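Local coordinates for protein GlcNAc-alpha-1,4-Gal-releasing endo-beta-galactosidase (Clostridium perfringens, PDB 1UPS) that probably hydrolyses internal beta-galactosidic linkages in glycans as a calcium-binding family 16 glycoside hydrolase, releasing the disaccharide GlcNAc-alpha-1,4-Gal, at residues E345-E357 with I391-G403. Residues are numbered along the deposited sequence; the frame is centred on the assembly and turned at random.
Sequences EYLNIENQTGYIE and IHTESYEGVLQYG
The ring of Tyr402 lies against the loop 349-354, which opens with a type I turn from Ile349 to Gln352, with Ile349 CD1 over the centre of one face, 4.3 Å from the ring centroid, in a CH-pi contact. The other branch of the same isoleucine, CG2, reaches the ring rim at Tyr402 CD1 (3.4 Å). Tyr402 CG sits between the backbone N and the carbonyl carbon (chi1 70°), which carries the ring across the backbone of Gly354 and brings its hydroxyl close to Gln352. There Gly354 N donates a weak hydrogen bond to Tyr402 OH, while Tyr402 N donates to Gly354 O at 3.2 Å, so main chain and side chain of one tyrosine engage both polar atoms of the glycine. Ile356 N completes the backbone pairing by binding Leu400 O, and a water donates to both Leu400 O and Ile356 O. These bonds flank the single bridge between Tyr355 and Gln401. Two hairpins are thus joined, 346-348 with 357-359 and 390-392 with 401-403, in a C-terminal part consistent with the ricin-like beta-trefoil predicted for this protein, remote from the calcium site. On the inner side, the side chains of Ile356 and Leu400 meet at a slant, CG1 against CG (3.6 Å), and Ile356 CD1 touches both Tyr402 CB and Ile391 CG1, roughly at right angles about it; Trp370 of strand 370-375 also touches both isoleucines. Toward the outer side, the Tyr355 ring extends past Val399 CG2 and Gln401 CG. Tyr355 OH donates at 2.6 Å to the syn lone pair of Glu397 OE1, in a carboxylate only 28° from the ring plane. Glu397 is extended beyond CG, letting it span to the ring edge, and Lys311 makes a cation-pi contact with the same tyrosine.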
ATOM      1  N   GLU A 345      22.138   1.380 -20.665  1.00 15.87           N
ATOM      2  CA  GLU A 345      22.521   0.186 -19.906  1.00 16.07           C
ATOM      3  C   GLU A 345      21.762   0.080 -18.581  1.00 15.84           C
ATOM      4  O   GLU A 345      21.393   1.101 -17.993  1.00 15.39           O
ATOM      5  CB  GLU A 345      24.030   0.188 -19.624  1.00 16.11           C
ATOM      6  CG  GLU A 345      24.921   0.123 -20.866  1.00 16.99           C
ATOM      7  CD  GLU A 345      26.376   0.430 -20.557  1.00 19.86           C
ATOM      8  OE1 GLU A 345      27.262  -0.339 -21.002  1.00 22.56           O
ATOM      9  OE2 GLU A 345      26.643   1.448 -19.888  1.00 20.21           O
ATOM     10  N   TYR A 346      21.539  -1.159 -18.132  1.00 15.63           N
ATOM     11  CA  TYR A 346      20.910  -1.451 -16.840  1.00 15.49           C
ATOM     12  C   TYR A 346      21.940  -1.721 -15.761  1.00 14.90           C
ATOM     13  O   TYR A 346      22.921  -2.420 -15.988  1.00 15.01           O
ATOM     14  CB  TYR A 346      20.058  -2.713 -16.933  1.00 16.27           C
ATOM     15  CG  TYR A 346      18.835  -2.602 -17.800  1.00 18.34           C
ATOM     16  CD1 TYR A 346      18.591  -3.543 -18.806  1.00 22.92           C
ATOM     17  CD2 TYR A 346      17.899  -1.590 -17.600  1.00 19.04           C
ATOM     18  CE1 TYR A 346      17.448  -3.460 -19.609  1.00 24.91           C
ATOM     19  CE2 TYR A 346      16.760  -1.496 -18.395  1.00 21.37           C
ATOM     20  CZ  TYR A 346      16.535  -2.432 -19.390  1.00 25.66           C
ATOM     21  OH  TYR A 346      15.399  -2.342 -20.173  1.00 27.57           O
ATOM     22  N   LEU A 347      21.678  -1.208 -14.566  1.00 14.02           N
ATOM     23  CA  LEU A 347      22.496  -1.543 -13.412  1.00 13.38           C
ATOM     24  C   LEU A 347      22.235  -2.983 -12.987  1.00 12.81           C
ATOM     25  O   LEU A 347      21.088  -3.381 -12.829  1.00 13.56           O
ATOM     26  CB  LEU A 347      22.178  -0.593 -12.259  1.00 12.78           C
ATOM     27  CG  LEU A 347      22.470   0.876 -12.580  1.00 13.65           C
ATOM     28  CD1 LEU A 347      22.395   1.703 -11.276  1.00 13.38           C
ATOM     29  CD2 LEU A 347      23.829   1.029 -13.267  1.00 13.63           C
ATOM     30  N   ASN A 348      23.302  -3.755 -12.806  1.00 13.28           N
ATOM     31  CA  ASN A 348      23.162  -5.171 -12.479  1.00 13.37           C
ATOM     32  C   ASN A 348      24.357  -5.698 -11.721  1.00 13.36           C
ATOM     33  O   ASN A 348      25.371  -5.009 -11.619  1.00 13.45           O
ATOM     34  CB  ASN A 348      22.938  -5.998 -13.753  1.00 13.15           C
ATOM     35  CG  ASN A 348      24.180  -6.109 -14.592  1.00 14.19           C
ATOM     36  OD1 ASN A 348      24.920  -7.091 -14.487  1.00 15.37           O
ATOM     37  ND2 ASN A 348      24.433  -5.096 -15.431  1.00 16.24           N
ATOM     38  N   ILE A 349      24.228  -6.917 -11.187  1.00 13.23           N
ATOM     39  CA  ILE A 349      25.318  -7.559 -10.430  1.00 13.66           C
ATOM     40  C   ILE A 349      25.619  -8.994 -10.904  1.00 14.12           C
ATOM     41  O   ILE A 349      26.057  -9.841 -10.115  1.00 14.14           O
ATOM     42  CB  ILE A 349      25.079  -7.507  -8.888  1.00 13.52           C
ATOM     43  CG1 ILE A 349      23.891  -8.380  -8.456  1.00 14.13           C
ATOM     44  CG2 ILE A 349      24.922  -6.041  -8.407  1.00 13.73           C
ATOM     45  CD1 ILE A 349      23.765  -8.568  -6.927  1.00 14.33           C
ATOM     46  N   GLU A 350      25.419  -9.241 -12.195  1.00 14.26           N
ATOM     47  CA  GLU A 350      25.555 -10.604 -12.752  1.00 15.09           C
ATOM     48  C   GLU A 350      26.873 -11.313 -12.407  1.00 15.93           C
ATOM     49  O   GLU A 350      26.873 -12.510 -12.075  1.00 16.15           O
ATOM     50  CB  GLU A 350      25.336 -10.597 -14.272  1.00 14.97           C
ATOM     51  CG  GLU A 350      25.184 -12.002 -14.881  1.00 14.85           C
ATOM     52  CD  GLU A 350      23.843 -12.660 -14.591  1.00 18.09           C
ATOM     53  OE1 GLU A 350      23.669 -13.852 -14.962  1.00 17.30           O
ATOM     54  OE2 GLU A 350      22.948 -12.013 -13.994  1.00 17.88           O
ATOM     55  N   ASN A 351      27.989 -10.585 -12.483  1.00 16.11           N
ATOM     56  CA  ASN A 351      29.297 -11.191 -12.243  1.00 16.88           C
ATOM     57  C   ASN A 351      29.749 -11.182 -10.778  1.00 17.13           C
ATOM     58  O   ASN A 351      30.825 -11.710 -10.455  1.00 17.55           O
ATOM     59  CB  ASN A 351      30.363 -10.580 -13.168  1.00 16.94           C
ATOM     60  CG  ASN A 351      30.176 -10.981 -14.624  1.00 18.60           C
ATOM     61  OD1 ASN A 351      30.293 -12.165 -14.977  1.00 17.96           O
ATOM     62  ND2 ASN A 351      29.898  -9.997 -15.484  1.00 16.84           N
ATOM     63  N   GLN A 352      28.924 -10.588  -9.908  1.00 17.11           N
ATOM     64  CA  GLN A 352      29.143 -10.584  -8.456  1.00 17.24           C
ATOM     65  C   GLN A 352      30.571 -10.170  -8.080  1.00 17.06           C
ATOM     66  O   GLN A 352      31.324 -10.937  -7.444  1.00 17.12           O
ATOM     67  CB  GLN A 352      28.794 -11.949  -7.838  1.00 17.95           C
ATOM     68  CG  GLN A 352      27.329 -12.356  -7.985  1.00 19.78           C
ATOM     69  CD  GLN A 352      27.019 -13.654  -7.252  1.00 25.27           C
ATOM     70  OE1 GLN A 352      26.778 -13.641  -6.046  1.00 27.66           O
ATOM     71  NE2 GLN A 352      27.056 -14.778  -7.974  1.00 24.71           N
ATOM     72  N   THR A 353      30.929  -8.956  -8.478  1.00 15.98           N
ATOM     73  CA  THR A 353      32.270  -8.416  -8.282  1.00 15.91           C
ATOM     74  C   THR A 353      32.416  -7.554  -7.021  1.00 15.91           C
ATOM     75  O   THR A 353      33.528  -7.076  -6.712  1.00 15.62           O
ATOM     76  CB  THR A 353      32.655  -7.544  -9.487  1.00 16.35           C
ATOM     77  OG1 THR A 353      31.854  -6.348  -9.488  1.00 15.06           O
ATOM     78  CG2 THR A 353      32.307  -8.239 -10.807  1.00 16.09           C
ATOM     79  N   GLY A 354      31.302  -7.349  -6.320  1.00 15.10           N
ATOM     80  CA  GLY A 354      31.231  -6.404  -5.217  1.00 15.02           C
ATOM     81  C   GLY A 354      30.851  -4.998  -5.671  1.00 14.57           C
ATOM     82  O   GLY A 354      30.583  -4.129  -4.833  1.00 14.26           O
ATOM     83  N   TYR A 355      30.832  -4.784  -6.989  1.00 13.35           N
ATOM     84  CA  TYR A 355      30.497  -3.479  -7.574  1.00 14.08           C
ATOM     85  C   TYR A 355      29.318  -3.571  -8.518  1.00 13.52           C
ATOM     86  O   TYR A 355      29.112  -4.600  -9.184  1.00 14.32           O
ATOM     87  CB  TYR A 355      31.714  -2.875  -8.306  1.00 13.67           C
ATOM     88  CG  TYR A 355      32.884  -2.634  -7.377  1.00 15.00           C
ATOM     89  CD1 TYR A 355      32.995  -1.437  -6.653  1.00 15.02           C
ATOM     90  CD2 TYR A 355      33.863  -3.616  -7.195  1.00 15.07           C
ATOM     91  CE1 TYR A 355      34.070  -1.225  -5.773  1.00 16.69           C
ATOM     92  CE2 TYR A 355      34.931  -3.423  -6.324  1.00 17.30           C
ATOM     93  CZ  TYR A 355      35.034  -2.228  -5.612  1.00 18.57           C
ATOM     94  OH  TYR A 355      36.105  -2.038  -4.750  1.00 17.86           O
ATOM     95  N   ILE A 356      28.531  -2.498  -8.589  1.00 13.84           N
ATOM     96  CA  ILE A 356      27.439  -2.436  -9.553  1.00 13.38           C
ATOM     97  C   ILE A 356      28.043  -2.392 -10.956  1.00 13.87           C
ATOM     98  O   ILE A 356      28.952  -1.595 -11.221  1.00 13.99           O
ATOM     99  CB  ILE A 356      26.545  -1.182  -9.316  1.00 13.39           C
ATOM    100  CG1 ILE A 356      25.933  -1.201  -7.910  1.00 14.59           C
ATOM    101  CG2 ILE A 356      25.437  -1.100 -10.385  1.00 11.34           C
ATOM    102  CD1 ILE A 356      24.929  -2.348  -7.678  1.00 16.06           C
ATOM    103  N   GLU A 357      27.528  -3.244 -11.843  1.00 13.60           N
ATOM    104  CA  GLU A 357      27.945  -3.282 -13.243  1.00 13.90           C
ATOM    105  C   GLU A 357      26.922  -2.544 -14.103  1.00 14.15           C
ATOM    106  O   GLU A 357      25.801  -2.301 -13.661  1.00 13.99           O
ATOM    107  CB  GLU A 357      28.054  -4.746 -13.719  1.00 13.65           C
ATOM    108  CG  GLU A 357      29.046  -5.570 -12.912  1.00 14.59           C
ATOM    109  CD  GLU A 357      29.016  -7.039 -13.290  1.00 16.33           C
ATOM    110  OE1 GLU A 357      29.426  -7.354 -14.432  1.00 15.81           O
ATOM    111  OE2 GLU A 357      28.567  -7.862 -12.457  1.00 16.57           O
ATOM    112  N   ILE A 391      22.406  -1.372  -2.830  1.00 11.69           N
ATOM    113  CA  ILE A 391      23.302  -0.425  -3.495  1.00 11.04           C
ATOM    114  C   ILE A 391      23.810   0.585  -2.471  1.00 10.47           C
ATOM    115  O   ILE A 391      23.020   1.196  -1.753  1.00 11.40           O
ATOM    116  CB  ILE A 391      22.558   0.313  -4.622  1.00 11.24           C
ATOM    117  CG1 ILE A 391      21.980  -0.707  -5.623  1.00 11.55           C
ATOM    118  CG2 ILE A 391      23.526   1.281  -5.305  1.00 10.49           C
ATOM    119  CD1 ILE A 391      21.397  -0.070  -6.913  1.00 12.52           C
ATOM    120  N   HIS A 392      25.125   0.743  -2.381  1.00 10.72           N
ATOM    121  CA  HIS A 392      25.700   1.614  -1.333  1.00 10.40           C
ATOM    122  C   HIS A 392      27.088   2.127  -1.711  1.00 10.12           C
ATOM    123  O   HIS A 392      27.694   1.647  -2.681  1.00 10.41           O
ATOM    124  CB  HIS A 392      25.776   0.886   0.026  1.00 10.03           C
ATOM    125  CG  HIS A 392      26.816  -0.194   0.068  1.00 10.60           C
ATOM    126  ND1 HIS A 392      28.156   0.065   0.296  1.00 12.76           N
ATOM    127  CD2 HIS A 392      26.721  -1.533  -0.129  1.00 11.98           C
ATOM    128  CE1 HIS A 392      28.835  -1.070   0.252  1.00 13.50           C
ATOM    129  NE2 HIS A 392      27.988  -2.055  -0.004  1.00 12.12           N
ATOM    130  N   THR A 393      27.586   3.109  -0.955  1.00  9.93           N
ATOM    131  CA  THR A 393      28.982   3.559  -1.104  1.00 10.27           C
ATOM    132  C   THR A 393      29.697   3.596   0.251  1.00 10.51           C
ATOM    133  O   THR A 393      30.389   4.562   0.571  1.00 11.67           O
ATOM    134  CB  THR A 393      29.130   4.949  -1.836  1.00  9.81           C
ATOM    135  OG1 THR A 393      28.494   5.983  -1.061  1.00 10.92           O
ATOM    136  CG2 THR A 393      28.390   4.964  -3.176  1.00 11.27           C
ATOM    137  N   GLU A 394      29.540   2.541   1.043  1.00 10.85           N
ATOM    138  CA  GLU A 394      30.062   2.532   2.412  1.00 11.39           C
ATOM    139  C   GLU A 394      31.602   2.519   2.492  1.00 11.74           C
ATOM    140  O   GLU A 394      32.160   2.838   3.548  1.00 12.86           O
ATOM    141  CB  GLU A 394      29.440   1.385   3.234  1.00 12.35           C
ATOM    142  CG  GLU A 394      29.831   1.316   4.723  1.00 13.94           C
ATOM    143  CD  GLU A 394      29.552   2.581   5.542  1.00 17.94           C
ATOM    144  OE1 GLU A 394      30.191   2.750   6.620  1.00 20.37           O
ATOM    145  OE2 GLU A 394      28.703   3.408   5.139  1.00 16.30           O
ATOM    146  N   SER A 395      32.281   2.147   1.401  1.00 11.60           N
ATOM    147  CA  SER A 395      33.748   2.245   1.342  1.00 11.69           C
ATOM    148  C   SER A 395      34.221   3.591   0.776  1.00 11.68           C
ATOM    149  O   SER A 395      35.417   3.903   0.830  1.00 12.07           O
ATOM    150  CB  SER A 395      34.343   1.088   0.539  1.00 11.98           C
ATOM    151  OG  SER A 395      33.965  -0.155   1.116  1.00 11.76           O
ATOM    152  N   TYR A 396      33.283   4.382   0.248  1.00 11.28           N
ATOM    153  CA  TYR A 396      33.584   5.711  -0.310  1.00 11.52           C
ATOM    154  C   TYR A 396      34.761   5.681  -1.285  1.00 12.12           C
ATOM    155  O   TYR A 396      35.720   6.476  -1.159  1.00 11.67           O
ATOM    156  CB  TYR A 396      33.911   6.722   0.793  1.00 11.42           C
ATOM    157  CG  TYR A 396      32.910   6.882   1.914  1.00 11.67           C
ATOM    158  CD1 TYR A 396      32.948   6.052   3.045  1.00 10.64           C
ATOM    159  CD2 TYR A 396      31.948   7.893   1.869  1.00 11.76           C
ATOM    160  CE1 TYR A 396      32.060   6.231   4.091  1.00 11.56           C
ATOM    161  CE2 TYR A 396      31.047   8.080   2.915  1.00 11.06           C
ATOM    162  CZ  TYR A 396      31.111   7.246   4.024  1.00 11.89           C
ATOM    163  OH  TYR A 396      30.237   7.439   5.075  1.00 11.14           O
ATOM    164  N   GLU A 397      34.683   4.783  -2.266  1.00 11.91           N
ATOM    165  CA  GLU A 397      35.780   4.576  -3.215  1.00 12.44           C
ATOM    166  C   GLU A 397      35.615   5.367  -4.518  1.00 12.57           C
ATOM    167  O   GLU A 397      36.426   5.206  -5.446  1.00 13.79           O
ATOM    168  CB  GLU A 397      35.918   3.087  -3.543  1.00 12.34           C
ATOM    169  CG  GLU A 397      36.358   2.235  -2.352  1.00 13.46           C
ATOM    170  CD  GLU A 397      36.490   0.756  -2.690  1.00 16.98           C
ATOM    171  OE1 GLU A 397      36.003   0.330  -3.764  1.00 17.50           O
ATOM    172  OE2 GLU A 397      37.079   0.017  -1.868  1.00 16.96           O
ATOM    173  N   GLY A 398      34.571   6.193  -4.601  1.00 12.83           N
ATOM    174  CA  GLY A 398      34.300   6.987  -5.804  1.00 12.52           C
ATOM    175  C   GLY A 398      33.464   6.261  -6.844  1.00 13.22           C
ATOM    176  O   GLY A 398      33.151   6.822  -7.901  1.00 13.48           O
ATOM    177  N   VAL A 399      33.115   5.010  -6.536  1.00 12.51           N
ATOM    178  CA  VAL A 399      32.362   4.124  -7.428  1.00 13.34           C
ATOM    179  C   VAL A 399      31.265   3.406  -6.647  1.00 12.98           C
ATOM    180  O   VAL A 399      31.309   3.354  -5.417  1.00 12.66           O
ATOM    181  CB  VAL A 399      33.275   3.060  -8.118  1.00 13.20           C
ATOM    182  CG1 VAL A 399      34.202   3.736  -9.134  1.00 14.47           C
ATOM    183  CG2 VAL A 399      34.100   2.281  -7.092  1.00 14.33           C
ATOM    184  N   LEU A 400      30.302   2.831  -7.363  1.00 12.62           N
ATOM    185  CA  LEU A 400      29.108   2.256  -6.743  1.00 12.52           C
ATOM    186  C   LEU A 400      29.285   0.796  -6.363  1.00 12.25           C
ATOM    187  O   LEU A 400      29.723  -0.025  -7.182  1.00 12.08           O
ATOM    188  CB  LEU A 400      27.926   2.372  -7.706  1.00 13.06           C
ATOM    189  CG  LEU A 400      26.511   2.227  -7.158  1.00 12.49           C
ATOM    190  CD1 LEU A 400      26.241   3.219  -6.039  1.00 11.67           C
ATOM    191  CD2 LEU A 400      25.486   2.422  -8.306  1.00 11.10           C
ATOM    192  N   GLN A 401      28.935   0.477  -5.118  1.00 11.94           N
ATOM    193  CA  GLN A 401      29.084  -0.885  -4.585  1.00 12.43           C
ATOM    194  C   GLN A 401      27.730  -1.556  -4.383  1.00 11.87           C
ATOM    195  O   GLN A 401      26.690  -0.900  -4.417  1.00 11.95           O
ATOM    196  CB  GLN A 401      29.792  -0.849  -3.229  1.00 12.50           C
ATOM    197  CG  GLN A 401      31.210  -0.261  -3.237  1.00 13.29           C
ATOM    198  CD  GLN A 401      31.706  -0.003  -1.840  1.00 13.25           C
ATOM    199  OE1 GLN A 401      31.621   1.132  -1.342  1.00 11.83           O
ATOM    200  NE2 GLN A 401      32.195  -1.057  -1.177  1.00 11.81           N
ATOM    201  N   TYR A 402      27.739  -2.872  -4.171  1.00 12.66           N
ATOM    202  CA  TYR A 402      26.593  -3.525  -3.542  1.00 12.39           C
ATOM    203  C   TYR A 402      27.170  -4.347  -2.386  1.00 11.82           C
ATOM    204  O   TYR A 402      28.349  -4.736  -2.412  1.00 12.75           O
ATOM    205  CB  TYR A 402      25.781  -4.421  -4.514  1.00 13.23           C
ATOM    206  CG  TYR A 402      26.536  -5.669  -4.910  1.00 14.05           C
ATOM    207  CD1 TYR A 402      27.310  -5.693  -6.074  1.00 16.03           C
ATOM    208  CD2 TYR A 402      26.540  -6.801  -4.080  1.00 15.24           C
ATOM    209  CE1 TYR A 402      28.038  -6.834  -6.425  1.00 14.56           C
ATOM    210  CE2 TYR A 402      27.269  -7.934  -4.411  1.00 16.20           C
ATOM    211  CZ  TYR A 402      28.007  -7.942  -5.586  1.00 16.32           C
ATOM    212  OH  TYR A 402      28.740  -9.061  -5.886  1.00 16.12           O
ATOM    213  N   GLY A 403      26.341  -4.597  -1.384  1.00 11.33           N
ATOM    214  CA  GLY A 403      26.730  -5.424  -0.253  1.00 11.46           C
ATOM    215  C   GLY A 403      25.596  -5.477   0.751  1.00 12.26           C
ATOM    216  O   GLY A 403      24.558  -4.832   0.573  1.00 12.23           O
TER
HETATM  217  O   HOH W   1      31.724  -3.762  -2.419  1.00 20.12           O
HETATM  218  O   HOH W   2      30.306   0.363  -9.808  1.00 17.45           O